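Local structure of regulatory protein MarR (3U2R) at residues T95-P98 and R102-E105; D84-D87 and L91-R94; L54-H59 and K114-L119. The protein probably acts as a DNA-binding transcription regulator of the MarR family, built around a winged helix-turn-helix domain. One frame throughout, in Å; residues are numbered along the deposited sequence.

Contact 1: residues T95-P98 and R102-E105; sequences TRKP and RVVE
Thr-95 and Glu-105 face each other as a hydrogen-bonded pair in the beta hairpin that forms the wing of this winged helix-turn-helix domain. Thr-95 N donates to Glu-105 O at 2.8 Å, and Glu-105 N returns a bond to Thr-95 O. Two residues nearer the hairpin's turn, Lys-97 N reaches Val-103 O, again at 2.8 Å and nearly straight at 168°. Arg-96 and Val-104 make the non-hydrogen-bonded pair between these rungs, their CA atoms only 4.3 Å apart. The arginine chain starts with CG anti to the backbone N (chi1 -161°) and then bends at chi3, which brings one face of the guanidinium over the Val-104 side chain. Its NH1 also donates to the carbonyl oxygen of Arg-101, so the flat group is tied to the turn as well as laid on the valine. Lys-97 runs alongside Val-103 and points the same way, its CG and CD both meeting Val-103 CG1. The lysine then crosses toward Glu-105, but Lys-97 NZ stops 4.4 Å from Glu-105 OE2, beyond a salt bridge. Over on the Arg-96 side, the closest methyl is Val-104 CG2, 3.4 Å from Arg-96 NH1.

Contact 2: residues D84-D87 and L91-R94; sequences DRLD and LVLR
A single carboxylate oxygen, Asp-84 OD1, takes both terminal nitrogens of Arg-94: NH2 at 2.7 Å and NH1 at 2.8 Å. The oxygen lies close to the guanidinium plane, yet it is met on its anti side and from somewhat outside the carboxylate plane, and the two flat groups stand 87° apart. NH1 also bonds weakly to Thr-80 O. The arginine gets there with its chain extended from CG to NE, passing Asp-87 on the way; Asp-87 OD2 sits 3.1 Å from Arg-94 CD and makes a long salt bridge to NH2. A water joins the same aspartate to the arginine's backbone, donating to Asp-87 OD2 and accepting from Arg-94 N. Two acids and one arginine form a salt-bridge network on the partly exposed side of the contact. The inner side is apolar. Leu-86 CB packs on Val-92 CG2 at 3.8 Å, while the side chains of Leu-86 and Leu-91 cross at about a right angle, and Leu-91 N donates to Leu-86 O at 2.9 Å. Leu-52 of helix 46-58 touches both Leu-86 and Val-92. This is how helix 78-88, probably the DNA-recognition helix, hands over to the wing in the MarR-type winged helix-turn-helix fold.

Contact 3: residues L54-H59 and K114-L119; sequences LLRSVH and KLLKDL
The carbonyl oxygen of Leu-54 receives two donors of Ser-57, OG at 2.6 Å and, weakly, the backbone N, in the turn that also carries Arg-56, the residue that meets Leu-116. The contact joins helix 46-58 of the winged helix-turn-helix domain to the start of the long helix 110-148 that follows the wing. Arg-56 leaves its helix with CG anti to the backbone N (chi1 -179°) and bends at chi3 (54°), which lays the guanidinium over Leu-116, coming from the opposite direction. Leu-116 CB sits 3.5 Å above one face of the guanidinium, offset toward its rim and nearest to Arg-56 NH2. The leucine also touches Tyr-49 and Leu-52 of helix 46-58. This is packing of a flat cationic group on an aliphatic chain; for charge, NH2 has a long, weak ion pair with Glu-120, one helical turn beyond Leu-116. Replacing Arg-56 with an alanine would probably uncover this side of Leu-116 and leave Glu-120 without that distant positive partner. Along the outer side of the long helix, Lys-114 NZ reaches the syn lone pair of Asp-118 OD1 at 2.8 Å, a salt bridge spanning four residues. The two backbones stay well apart, with 8.7 Å between the CA atoms of Arg-56 and Leu-116, so the long arginine chain does most of the reaching. On the same face of the guanidinium a methyl joins in: Leu-116 CD1 lies 3.6 Å from Arg-56 NE.

From the N terminus, residues 54-59 on helix 46-58 come first and meet their partner only at 114-119, closing contact 3 around a loop that holds strand 63-64, helices 65-71 and 78-88 and the hairpin of strands 92-97 and 103-108. Inside it, contact 2 closes by the short turn from helix 78-88 into strand 92-97. Contact 1 follows at once, folding that strand back onto strand 103-108. Contacts 1 and 2 are thus consecutive, both nested in contact 3, and none crosses another. Packing links neighbours: Arg-94 touches Val-104 between contacts 1 and 2, while Leu-91 meets Leu-115 and Val-92 meets Leu-55 between contacts 2 and 3.

Contact 1: residues T95-P98 and R102-E105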
loop_
_atom_site.group_PDB
_atom_site.type_symbol
_atom_site.label_atom_id
_atom_site.label_comp_id
_atom_site.label_asym_id
_atom_site.label_seq_id
_atom_site.Cartn_x
_atom_site.Cartn_y
_atom_site.Cartn_z
ATOM N N THR A 95 14.598 -16.536 41.759
ATOM C CA THR A 95 14.841 -17.641 42.704
ATOM C C THR A 95 16.229 -18.190 42.414
ATOM O O THR A 95 16.472 -18.634 41.299
ATOM C CB THR A 95 13.765 -18.716 42.582
ATOM O OG1 THR A 95 12.498 -18.072 42.719
ATOM C CG2 THR A 95 13.882 -19.773 43.683
ATOM N N ARG A 96 17.158 -18.088 43.386
ATOM C CA ARG A 96 18.523 -18.611 43.224
ATOM C C ARG A 96 18.415 -20.122 43.473
ATOM O O ARG A 96 17.729 -20.519 44.415
ATOM C CB ARG A 96 19.462 -17.889 44.214
ATOM C CG ARG A 96 20.906 -17.969 43.887
ATOM C CD ARG A 96 21.720 -17.097 44.859
ATOM N NE ARG A 96 21.485 -15.669 44.625
ATOM C CZ ARG A 96 21.964 -14.957 43.601
ATOM N NH1 ARG A 96 22.759 -15.522 42.696
ATOM N NH2 ARG A 96 21.657 -13.667 43.480
ATOM N N LYS A 97 18.959 -20.963 42.591
ATOM C CA LYS A 97 18.821 -22.413 42.760
ATOM C C LYS A 97 19.552 -22.829 44.023
ATOM O O LYS A 97 20.756 -22.579 44.137
ATOM C CB LYS A 97 19.346 -23.181 41.544
ATOM C CG LYS A 97 18.458 -23.038 40.328
ATOM C CD LYS A 97 18.522 -24.279 39.408
ATOM C CE LYS A 97 17.419 -25.288 39.686
ATOM N NZ LYS A 97 17.288 -26.284 38.587
ATOM N N PRO A 98 18.845 -23.395 45.022
ATOM C CA PRO A 98 19.523 -23.752 46.283
ATOM C C PRO A 98 20.730 -24.662 46.149
ATOM O O PRO A 98 21.658 -24.521 46.952
ATOM C CB PRO A 98 18.428 -24.461 47.082
ATOM C CG PRO A 98 17.167 -23.937 46.567
ATOM C CD PRO A 98 17.397 -23.704 45.090
ATOM N N ARG A 102 24.831 -20.065 41.667
ATOM C CA ARG A 102 25.157 -19.185 40.557
ATOM C C ARG A 102 23.922 -18.979 39.600
ATOM O O ARG A 102 23.798 -17.925 38.970
ATOM C CB ARG A 102 26.343 -19.750 39.777
ATOM C CG ARG A 102 26.786 -18.846 38.650
ATOM C CD ARG A 102 28.164 -19.217 38.159
ATOM N NE ARG A 102 28.609 -18.340 37.078
ATOM C CZ ARG A 102 29.816 -18.390 36.526
ATOM N NH1 ARG A 102 30.140 -17.554 35.546
ATOM N NH2 ARG A 102 30.712 -19.275 36.950
ATOM N N VAL A 103 23.015 -19.975 39.544
ATOM C CA VAL A 103 21.857 -19.977 38.669
ATOM C C VAL A 103 20.661 -19.252 39.349
ATOM O O VAL A 103 20.249 -19.586 40.457
ATOM C CB VAL A 103 21.514 -21.443 38.268
ATOM C CG1 VAL A 103 20.260 -21.510 37.403
ATOM C CG2 VAL A 103 22.693 -22.088 37.544
ATOM N N VAL A 104 20.108 -18.286 38.634
ATOM C CA VAL A 104 18.970 -17.500 39.053
ATOM C C VAL A 104 17.828 -17.785 38.066
ATOM O O VAL A 104 17.970 -17.501 36.882
ATOM C CB VAL A 104 19.321 -15.986 39.154
ATOM C CG1 VAL A 104 18.063 -15.151 39.496
ATOM C CG2 VAL A 104 20.422 -15.762 40.176
ATOM N N GLU A 105 16.754 -18.424 38.539
ATOM C CA GLU A 105 15.560 -18.672 37.746
ATOM C C GLU A 105 14.648 -17.476 37.934
ATOM O O GLU A 105 14.589 -16.920 39.027
ATOM C CB GLU A 105 14.849 -19.972 38.147
ATOM C CG GLU A 105 15.662 -21.195 37.779
ATOM C CD GLU A 105 14.862 -22.478 37.859
ATOM O OE1 GLU A 105 14.310 -22.754 38.948
ATOM O OE2 GLU A 105 14.760 -23.188 36.829
#

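Contact 2: residues D84-D87 and L91-R94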
loop_
_atom_site.group_PDB
_atom_site.type_symbol
_atom_site.label_atom_id
_atom_site.label_comp_id
_atom_site.label_asym_id
_atom_site.label_seq_id
_atom_site.Cartn_x
_atom_site.Cartn_y
_atom_site.Cartn_z
ATOM N N ASP A 84 16.866 -6.874 36.414
ATOM C CA ASP A 84 16.926 -6.105 37.663
ATOM C C ASP A 84 15.816 -5.065 37.673
ATOM O O ASP A 84 15.161 -4.897 38.684
ATOM C CB ASP A 84 18.285 -5.338 37.825
ATOM C CG ASP A 84 19.557 -6.093 38.179
ATOM O OD1 ASP A 84 19.469 -7.320 38.468
ATOM O OD2 ASP A 84 20.656 -5.439 38.213
ATOM N N ARG A 85 15.654 -4.324 36.558
ATOM C CA ARG A 85 14.602 -3.310 36.435
ATOM C C ARG A 85 13.241 -3.955 36.562
ATOM O O ARG A 85 12.391 -3.444 37.295
ATOM C CB ARG A 85 14.700 -2.560 35.090
ATOM C CG ARG A 85 15.876 -1.582 35.040
ATOM C CD ARG A 85 15.919 -0.829 33.720
ATOM N NE ARG A 85 16.652 -1.560 32.684
ATOM C CZ ARG A 85 16.641 -1.262 31.385
ATOM N NH1 ARG A 85 15.917 -0.237 30.931
ATOM N NH2 ARG A 85 17.339 -1.996 30.525
ATOM N N LEU A 86 13.035 -5.094 35.872
ATOM C CA LEU A 86 11.765 -5.839 35.970
ATOM C C LEU A 86 11.514 -6.361 37.394
ATOM O O LEU A 86 10.382 -6.310 37.857
ATOM C CB LEU A 86 11.704 -7.014 34.987
ATOM C CG LEU A 86 11.809 -6.650 33.521
ATOM C CD1 LEU A 86 11.717 -7.909 32.700
ATOM C CD2 LEU A 86 10.728 -5.593 33.160
ATOM N N ASP A 87 12.532 -6.847 38.067
ATOM C CA ASP A 87 12.456 -7.273 39.517
ATOM C C ASP A 87 12.139 -6.097 40.412
ATOM O O ASP A 87 11.266 -6.215 41.277
ATOM C CB ASP A 87 13.779 -7.865 39.970
ATOM C CG ASP A 87 13.664 -8.822 41.153
ATOM O OD1 ASP A 87 12.871 -8.558 42.048
ATOM O OD2 ASP A 87 14.391 -9.827 41.179
ATOM N N LEU A 91 7.666 -7.074 38.633
ATOM C CA LEU A 91 7.067 -7.718 37.452
ATOM C C LEU A 91 7.547 -9.164 37.266
ATOM O O LEU A 91 6.902 -9.930 36.535
ATOM C CB LEU A 91 7.369 -6.900 36.184
ATOM C CG LEU A 91 6.792 -5.501 36.163
ATOM C CD1 LEU A 91 7.302 -4.793 34.959
ATOM C CD2 LEU A 91 5.243 -5.491 36.155
ATOM N N VAL A 92 8.702 -9.501 37.853
ATOM C CA VAL A 92 9.294 -10.836 37.819
ATOM C C VAL A 92 9.797 -11.201 39.205
ATOM O O VAL A 92 9.977 -10.315 40.013
ATOM C CB VAL A 92 10.407 -10.969 36.807
ATOM C CG1 VAL A 92 9.923 -10.622 35.418
ATOM C CG2 VAL A 92 11.632 -10.145 37.216
ATOM N N LEU A 93 9.933 -12.489 39.493
ATOM C CA LEU A 93 10.430 -12.983 40.782
ATOM C C LEU A 93 11.671 -13.856 40.552
ATOM O O LEU A 93 11.615 -14.826 39.816
ATOM C CB LEU A 93 9.352 -13.761 41.510
ATOM C CG LEU A 93 9.727 -14.208 42.923
ATOM C CD1 LEU A 93 9.893 -13.043 43.841
ATOM C CD2 LEU A 93 8.765 -15.134 43.454
ATOM N N ARG A 94 12.768 -13.527 41.202
ATOM C CA ARG A 94 13.995 -14.313 41.087
ATOM C C ARG A 94 14.091 -15.376 42.146
ATOM O O ARG A 94 13.737 -15.154 43.308
ATOM C CB ARG A 94 15.223 -13.414 41.185
ATOM C CG ARG A 94 15.513 -12.688 39.906
ATOM C CD ARG A 94 16.666 -11.711 40.114
ATOM N NE ARG A 94 17.238 -11.218 38.864
ATOM C CZ ARG A 94 17.806 -10.027 38.686
ATOM N NH1 ARG A 94 18.313 -9.698 37.506
ATOM N NH2 ARG A 94 17.853 -9.147 39.682
HETATM O O HOH W 1 12.954 -11.188 42.903
#

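Contact 3: residues L54-H59 and K114-L119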
loop_
_atom_site.group_PDB
_atom_site.type_symbol
_atom_site.label_atom_id
_atom_site.label_comp_id
_atom_site.label_asym_id
_atom_site.label_seq_id
_atom_site.Cartn_x
_atom_site.Cartn_y
_atom_site.Cartn_z
ATOM N N LEU A 54 8.272 -14.221 26.984
ATOM C CA LEU A 54 8.959 -15.515 27.090
ATOM C C LEU A 54 8.637 -16.130 28.470
ATOM O O LEU A 54 8.316 -17.314 28.554
ATOM C CB LEU A 54 10.474 -15.281 26.914
ATOM C CG LEU A 54 11.430 -16.448 27.018
ATOM C CD1 LEU A 54 11.175 -17.484 25.906
ATOM C CD2 LEU A 54 12.849 -15.967 26.873
ATOM N N LEU A 55 8.619 -15.309 29.539
ATOM C CA LEU A 55 8.310 -15.879 30.841
ATOM C C LEU A 55 6.839 -16.272 30.965
ATOM O O LEU A 55 6.530 -17.187 31.728
ATOM C CB LEU A 55 8.755 -14.968 32.006
ATOM C CG LEU A 55 10.257 -14.720 32.054
ATOM C CD1 LEU A 55 10.616 -13.803 33.190
ATOM C CD2 LEU A 55 11.023 -16.001 32.145
ATOM N N ARG A 56 5.951 -15.629 30.233
ATOM C CA ARG A 56 4.528 -16.007 30.213
ATOM C C ARG A 56 4.337 -17.393 29.619
ATOM O O ARG A 56 3.505 -18.135 30.121
ATOM C CB ARG A 56 3.660 -14.987 29.433
ATOM C CG ARG A 56 2.143 -15.380 29.434
ATOM C CD ARG A 56 1.161 -14.257 29.117
ATOM N NE ARG A 56 1.415 -13.534 27.858
ATOM C CZ ARG A 56 0.706 -12.471 27.432
ATOM N NH1 ARG A 56 1.030 -11.854 26.299
ATOM N NH2 ARG A 56 -0.322 -12.008 28.149
ATOM N N SER A 57 5.144 -17.767 28.591
ATOM C CA SER A 57 5.018 -19.070 27.922
ATOM C C SER A 57 5.332 -20.248 28.826
ATOM O O SER A 57 4.931 -21.356 28.494
ATOM C CB SER A 57 5.903 -19.140 26.675
ATOM O OG SER A 57 7.291 -19.179 26.984
ATOM N N VAL A 58 6.043 -20.038 29.941
ATOM C CA VAL A 58 6.363 -21.100 30.909
ATOM C C VAL A 58 5.672 -20.845 32.285
ATOM O O VAL A 58 5.686 -21.744 33.118
ATOM C CB VAL A 58 7.903 -21.276 31.048
ATOM C CG1 VAL A 58 8.520 -21.637 29.693
ATOM C CG2 VAL A 58 8.583 -20.017 31.611
ATOM N N HIS A 59 5.091 -19.636 32.541
ATOM C CA HIS A 59 4.394 -19.305 33.808
ATOM C C HIS A 59 3.463 -20.460 34.186
ATOM O O HIS A 59 2.817 -21.022 33.294
ATOM C CB HIS A 59 3.563 -18.004 33.666
ATOM C CG HIS A 59 2.945 -17.584 34.951
ATOM N ND1 HIS A 59 1.648 -17.933 35.267
ATOM C CD2 HIS A 59 3.502 -16.934 36.015
ATOM C CE1 HIS A 59 1.464 -17.534 36.524
ATOM N NE2 HIS A 59 2.543 -16.910 37.006
ATOM N N LYS A 114 -0.455 -9.055 34.410
ATOM C CA LYS A 114 -1.365 -7.933 34.214
ATOM C C LYS A 114 -0.758 -6.948 33.229
ATOM O O LYS A 114 -1.472 -6.435 32.361
ATOM C CB LYS A 114 -1.663 -7.244 35.545
ATOM C CG LYS A 114 -2.436 -5.909 35.478
ATOM C CD LYS A 114 -3.901 -6.073 35.715
ATOM C CE LYS A 114 -4.614 -4.739 35.660
ATOM N NZ LYS A 114 -5.209 -4.509 34.321
ATOM N N LEU A 115 0.528 -6.656 33.364
ATOM C CA LEU A 115 1.132 -5.687 32.460
ATOM C C LEU A 115 1.058 -6.175 31.022
ATOM O O LEU A 115 0.707 -5.413 30.122
ATOM C CB LEU A 115 2.585 -5.359 32.856
ATOM C CG LEU A 115 3.319 -4.433 31.924
ATOM C CD1 LEU A 115 2.604 -3.016 31.823
ATOM C CD2 LEU A 115 4.715 -4.293 32.380
ATOM N N LEU A 116 1.335 -7.442 30.799
ATOM C CA LEU A 116 1.225 -8.016 29.448
ATOM C C LEU A 116 -0.246 -7.978 28.950
ATOM O O LEU A 116 -0.445 -7.647 27.815
ATOM C CB LEU A 116 1.756 -9.455 29.425
ATOM C CG LEU A 116 3.231 -9.645 29.552
ATOM C CD1 LEU A 116 3.562 -11.106 29.518
ATOM C CD2 LEU A 116 3.963 -8.976 28.459
ATOM N N LYS A 117 -1.261 -8.186 29.800
ATOM C CA LYS A 117 -2.668 -8.079 29.352
ATOM C C LYS A 117 -2.993 -6.624 28.975
ATOM O O LYS A 117 -3.668 -6.395 27.961
ATOM C CB LYS A 117 -3.669 -8.602 30.402
ATOM C CG LYS A 117 -3.645 -10.117 30.553
ATOM C CD LYS A 117 -4.799 -10.681 31.390
ATOM C CE LYS A 117 -4.480 -12.050 32.005
ATOM N NZ LYS A 117 -5.657 -12.673 32.690
ATOM N N ASP A 118 -2.480 -5.636 29.747
ATOM C CA ASP A 118 -2.676 -4.216 29.419
ATOM C C ASP A 118 -1.941 -3.783 28.169
ATOM O O ASP A 118 -2.288 -2.755 27.584
ATOM C CB ASP A 118 -2.196 -3.318 30.553
ATOM C CG ASP A 118 -3.005 -3.427 31.815
ATOM O OD1 ASP A 118 -4.120 -4.006 31.758
ATOM O OD2 ASP A 118 -2.516 -2.970 32.866
ATOM N N LEU A 119 -0.917 -4.503 27.785
ATOM C CA LEU A 119 -0.139 -4.182 26.603
ATOM C C LEU A 119 -0.663 -4.833 25.330
ATOM O O LEU A 119 -0.144 -4.498 24.287
ATOM C CB LEU A 119 1.323 -4.606 26.796
ATOM C CG LEU A 119 2.128 -3.667 27.666
ATOM C CD1 LEU A 119 3.402 -4.325 28.135
ATOM C CD2 LEU A 119 2.476 -2.409 26.925
#